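Local coordinates for protein 2-c-methyl-d-erythritol 2,4-cyclodiphosphate synthase (Plasmodium falciparum, PDB 4C81) that probably converts 4-diphosphocytidyl-2-C-methyl-D-erythritol 2-phosphate into 2-C-methyl-D-erythritol 2,4-cyclodiphosphate with release of CMP, a step of isoprenoid precursor synthesis, at residues H59-G62 and Y66-I69; N136-I141 and S150-K155. The protein carries 1 engineered substitution. One frame throughout, in Å; residues are numbered along the deposited sequence.

In the fold
Contact 1 is small, polar and only partly buried: the loop 59-62 meets the start of helix 64-77 round H67, a ligand of the zinc ion, close to the bound CDP. Contact 2 is the more buried, with four of its five touching residues buried, and it is wholly apolar across the interface, with helix 130-145 laid on strand 152-157 of the main sheet. Their centres are about 16 Å apart, yet the two meet directly. The Y66 hydroxyl OH lies 3.2 Å from N140 CB, and I69 CD1 packs 3.7 Å from I141 CD1. Helix 64-77 thus offers a histidine to the metal while Y66 and I69 of the same helix pack against helix 130-145.

Contact 1 of 2, residues H59-G62 and Y66-I69; sequences HSDG and YHSI. With ZN (zinc ion), chain B.
H67 reaches from helix 64-77 toward the loop 59-62 and has more surface buried here than any other residue, with D61 next and S60 third. Its CG lies anti to the carbonyl carbon (chi1 -58°), and from there the ring presents its two nitrogens to different partners. ND1 binds the zinc ion at 2.1 Å, while NE2 faces the D61 side, with D61 OD1 3.1 Å from H67 NE2. Carboxylate and imidazole planes are only 18° apart, but OD1 approaches the ring obliquely. NE2 is hydrogen-bonded to S98 OG, which also bonds D61 OD2, so one serine hydroxyl links ring and carboxylate; D61 OD1 in turn accepts from the backbone N of D63. This is the metal site of the YgbB family fold: D15 and H17 complete the protein ligands, and a water is the fourth ligand of the zinc ion. S60 comes in at the ring edge, its OG near the imidazole plane and 3.6 Å from H67 CE1. S60 OG also accepts a weak hydrogen bond from G62 N (3.3 Å), in the manner of an ST turn.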
loop_
_atom_site.group_PDB
_atom_site.type_symbol
_atom_site.label_atom_id
_atom_site.label_comp_id
_atom_site.label_asym_id
_atom_site.label_seq_id
_atom_site.Cartn_x
_atom_site.Cartn_y
_atom_site.Cartn_z
ATOM N N HIS A 59 18.790 -11.664 -10.980
ATOM C CA HIS A 59 20.224 -11.385 -10.898
ATOM C C HIS A 59 20.623 -11.197 -9.433
ATOM O O HIS A 59 21.748 -11.513 -9.042
ATOM C CB HIS A 59 20.591 -10.135 -11.705
ATOM C CG HIS A 59 20.450 -10.307 -13.186
ATOM N ND1 HIS A 59 21.114 -11.290 -13.887
ATOM C CD2 HIS A 59 19.735 -9.610 -14.100
ATOM C CE1 HIS A 59 20.806 -11.198 -15.169
ATOM N NE2 HIS A 59 19.971 -10.186 -15.325
ATOM N N SER A 60 19.688 -10.680 -8.636
ATOM C CA SER A 60 19.874 -10.512 -7.196
ATOM C C SER A 60 19.434 -11.775 -6.447
ATOM O O SER A 60 19.035 -12.765 -7.068
ATOM C CB SER A 60 19.064 -9.307 -6.708
ATOM O OG SER A 60 17.671 -9.576 -6.754
ATOM N N ASP A 61 19.497 -11.728 -5.117
ATOM C CA ASP A 61 19.077 -12.853 -4.267
ATOM C C ASP A 61 17.551 -13.038 -4.184
ATOM O O ASP A 61 17.074 -14.030 -3.631
ATOM C CB ASP A 61 19.669 -12.719 -2.855
ATOM C CG ASP A 61 19.164 -11.491 -2.105
ATOM O OD1 ASP A 61 18.320 -10.744 -2.641
ATOM O OD2 ASP A 61 19.622 -11.273 -0.965
ATOM N N GLY A 62 16.800 -12.075 -4.713
ATOM C CA GLY A 62 15.347 -12.183 -4.816
ATOM C C GLY A 62 14.593 -11.916 -3.524
ATOM O O GLY A 62 13.403 -12.222 -3.429
ATOM N N TYR A 66 13.667 -7.831 2.280
ATOM C CA TYR A 66 14.789 -6.915 2.496
ATOM C C TYR A 66 14.792 -5.753 1.506
ATOM O O TYR A 66 15.036 -4.608 1.897
ATOM C CB TYR A 66 16.135 -7.654 2.437
ATOM C CG TYR A 66 16.547 -8.403 3.702
ATOM C CD1 TYR A 66 15.819 -8.307 4.892
ATOM C CD2 TYR A 66 17.705 -9.176 3.712
ATOM C CE1 TYR A 66 16.216 -8.981 6.038
ATOM C CE2 TYR A 66 18.110 -9.851 4.858
ATOM C CZ TYR A 66 17.362 -9.750 6.012
ATOM O OH TYR A 66 17.764 -10.416 7.145
ATOM N N HIS A 67 14.517 -6.042 0.235
ATOM C CA HIS A 67 14.524 -5.008 -0.797
ATOM C C HIS A 67 13.405 -3.989 -0.566
ATOM O O HIS A 67 13.639 -2.779 -0.642
ATOM C CB HIS A 67 14.415 -5.610 -2.201
ATOM C CG HIS A 67 15.509 -6.578 -2.535
ATOM N ND1 HIS A 67 15.490 -7.362 -3.668
ATOM C CD2 HIS A 67 16.642 -6.905 -1.869
ATOM C CE1 HIS A 67 16.568 -8.126 -3.690
ATOM N NE2 HIS A 67 17.284 -7.866 -2.611
ATOM N N SER A 68 12.197 -4.467 -0.272
ATOM C CA SER A 68 11.075 -3.556 -0.030
ATOM C C SER A 68 11.281 -2.728 1.243
ATOM O O SER A 68 10.914 -1.557 1.279
ATOM C CB SER A 68 9.745 -4.312 0.034
ATOM O OG SER A 68 9.664 -5.120 1.185
ATOM N N ILE A 69 11.873 -3.328 2.274
ATOM C CA ILE A 69 12.215 -2.583 3.492
ATOM C C ILE A 69 13.190 -1.440 3.178
ATOM O O ILE A 69 12.975 -0.305 3.608
ATOM C CB ILE A 69 12.805 -3.506 4.586
ATOM C CG1 ILE A 69 11.710 -4.387 5.189
ATOM C CG2 ILE A 69 13.454 -2.680 5.700
ATOM C CD1 ILE A 69 12.237 -5.551 6.001
HETATM ZN ZN ZN B . 14.163 -7.163 -5.231
HETATM O O HOH W 1 14.627 -5.565 -5.969
#

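Contact 2 of 2, residues N136-I141 and S150-K155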
loop_
_atom_site.group_PDB
_atom_site.type_symbol
_atom_site.label_atom_id
_atom_site.label_comp_id
_atom_site.label_asym_id
_atom_site.label_seq_id
_atom_site.Cartn_x
_atom_site.Cartn_y
_atom_site.Cartn_z
ATOM N N ASN A 136 11.976 -16.114 12.624
ATOM C CA ASN A 136 13.302 -15.986 12.025
ATOM C C ASN A 136 13.439 -14.685 11.229
ATOM O O ASN A 136 14.438 -13.978 11.345
ATOM C CB ASN A 136 13.578 -17.192 11.114
ATOM C CG ASN A 136 15.060 -17.402 10.829
ATOM O OD1 ASN A 136 15.888 -16.514 11.032
ATOM N ND2 ASN A 136 15.397 -18.595 10.350
ATOM N N ILE A 137 12.428 -14.374 10.422
ATOM C CA ILE A 137 12.433 -13.142 9.629
ATOM C C ILE A 137 12.507 -11.920 10.542
ATOM O O ILE A 137 13.331 -11.024 10.333
ATOM C CB ILE A 137 11.184 -13.040 8.726
ATOM C CG1 ILE A 137 11.246 -14.084 7.611
ATOM C CG2 ILE A 137 11.072 -11.643 8.115
ATOM C CD1 ILE A 137 9.958 -14.209 6.830
ATOM N N ILE A 138 11.658 -11.905 11.567
ATOM C CA ILE A 138 11.608 -10.795 12.519
ATOM C C ILE A 138 12.938 -10.642 13.268
ATOM O O ILE A 138 13.406 -9.518 13.485
ATOM C CB ILE A 138 10.423 -10.947 13.504
ATOM C CG1 ILE A 138 9.098 -10.728 12.761
ATOM C CG2 ILE A 138 10.544 -9.965 14.657
ATOM C CD1 ILE A 138 7.868 -10.949 13.613
ATOM N N LYS A 139 13.545 -11.766 13.645
ATOM C CA LYS A 139 14.862 -11.756 14.289
ATOM C C LYS A 139 15.923 -11.171 13.357
ATOM O O LYS A 139 16.743 -10.353 13.778
ATOM C CB LYS A 139 15.264 -13.170 14.725
ATOM C CG LYS A 139 16.580 -13.236 15.498
ATOM C CD LYS A 139 16.866 -14.646 15.987
ATOM C CE LYS A 139 18.205 -14.722 16.705
ATOM N NZ LYS A 139 18.502 -16.098 17.192
ATOM N N ASN A 140 15.892 -11.590 12.093
ATOM C CA ASN A 140 16.830 -11.103 11.086
ATOM C C ASN A 140 16.682 -9.603 10.831
ATOM O O ASN A 140 17.673 -8.880 10.783
ATOM C CB ASN A 140 16.655 -11.869 9.773
ATOM C CG ASN A 140 17.170 -13.295 9.846
ATOM O OD1 ASN A 140 17.826 -13.692 10.813
ATOM N ND2 ASN A 140 16.876 -14.077 8.810
ATOM N N ILE A 141 15.443 -9.140 10.676
ATOM C CA ILE A 141 15.182 -7.716 10.454
ATOM C C ILE A 141 15.631 -6.871 11.655
ATOM O O ILE A 141 16.227 -5.804 11.481
ATOM C CB ILE A 141 13.685 -7.446 10.163
ATOM C CG1 ILE A 141 13.276 -8.070 8.830
ATOM C CG2 ILE A 141 13.397 -5.949 10.146
ATOM C CD1 ILE A 141 11.783 -8.163 8.643
ATOM N N SER A 150 9.605 -5.918 18.723
ATOM C CA SER A 150 8.282 -5.322 18.927
ATOM C C SER A 150 7.954 -4.200 17.935
ATOM O O SER A 150 6.806 -3.756 17.863
ATOM C CB SER A 150 8.153 -4.782 20.357
ATOM O OG SER A 150 8.959 -3.631 20.546
ATOM N N GLN A 151 8.957 -3.738 17.189
ATOM C CA GLN A 151 8.763 -2.716 16.158
ATOM C C GLN A 151 8.538 -3.304 14.761
ATOM O O GLN A 151 8.461 -2.549 13.791
ATOM C CB GLN A 151 9.974 -1.782 16.114
ATOM C CG GLN A 151 10.168 -0.977 17.385
ATOM C CD GLN A 151 11.513 -0.280 17.442
ATOM O OE1 GLN A 151 12.443 -0.767 18.081
ATOM N NE2 GLN A 151 11.623 0.859 16.773
ATOM N N ILE A 152 8.440 -4.632 14.662
ATOM C CA ILE A 152 8.364 -5.325 13.367
ATOM C C ILE A 152 7.141 -6.243 13.271
ATOM O O ILE A 152 6.855 -7.016 14.186
ATOM C CB ILE A 152 9.622 -6.186 13.125
ATOM C CG1 ILE A 152 10.892 -5.340 13.255
ATOM C CG2 ILE A 152 9.567 -6.848 11.751
ATOM C CD1 ILE A 152 12.161 -6.166 13.294
ATOM N N SER A 153 6.429 -6.143 12.150
ATOM C CA SER A 153 5.363 -7.070 11.796
ATOM C C SER A 153 5.633 -7.606 10.399
ATOM O O SER A 153 5.993 -6.846 9.498
ATOM C CB SER A 153 4.011 -6.367 11.811
ATOM O OG SER A 153 3.011 -7.165 11.201
ATOM N N VAL A 154 5.469 -8.916 10.232
ATOM C CA VAL A 154 5.505 -9.545 8.913
ATOM C C VAL A 154 4.344 -10.534 8.799
ATOM O O VAL A 154 4.133 -11.367 9.686
ATOM C CB VAL A 154 6.857 -10.234 8.627
ATOM C CG1 VAL A 154 7.124 -11.364 9.612
ATOM C CG2 VAL A 154 6.894 -10.746 7.189
ATOM N N LYS A 155 3.584 -10.407 7.711
ATOM C CA LYS A 155 2.374 -11.194 7.481
ATOM C C LYS A 155 2.364 -11.657 6.030
ATOM O O LYS A 155 2.852 -10.944 5.146
ATOM C CB LYS A 155 1.118 -10.348 7.748
ATOM C CG LYS A 155 1.241 -9.347 8.897
ATOM C CD LYS A 155 -0.102 -8.711 9.267
ATOM C CE LYS A 155 -0.608 -7.737 8.215
ATOM N NZ LYS A 155 0.245 -6.525 8.061
#
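I152 and V154 of strand 152-157 direct their side chains at I137, I138 and I141 on helix 130-145. The two elements belong to a beta-alpha-beta unit, in which strand 114-124 leads through helix 130-145 to the parallel strand 152-157, and the helix covers one face of the sheet. The axes of the short segments come within 8.7 Å and run at 143°, closer to antiparallel than to perpendicular. Just ahead of the strand, S150 points away from the helix and its O accepts a hydrogen bond from R9 of a neighbouring subunit, while Q151 NE2 donates to G117 O. I152 then splits its two branches. Its CG2 methyl lies 4.0 Å from I138 CG1, the two side chains running past one another in opposite directions, and also touches I141 CD1. The CG1 branch, anti to the carbonyl carbon (chi1 -55°), carries CD1 up to the helix backbone, 3.6 Å from I138 O. There the same methyl makes the tightest carbon pair of the contact, I152 CD1 pressing on I141 CG2 at 3.4 Å. S153 points the other way, and its OG bonds D120 OD1 on the adjacent strand. V154 returns to the helix side, where its CG1 methyl reaches both I137 and I138, 4.2 Å from I137 CG2 and 3.8 Å from I138 CG1. At K155, NZ forms a salt bridge with D120 OD1 and a hydrogen bond with Q12 O of a neighbouring subunit.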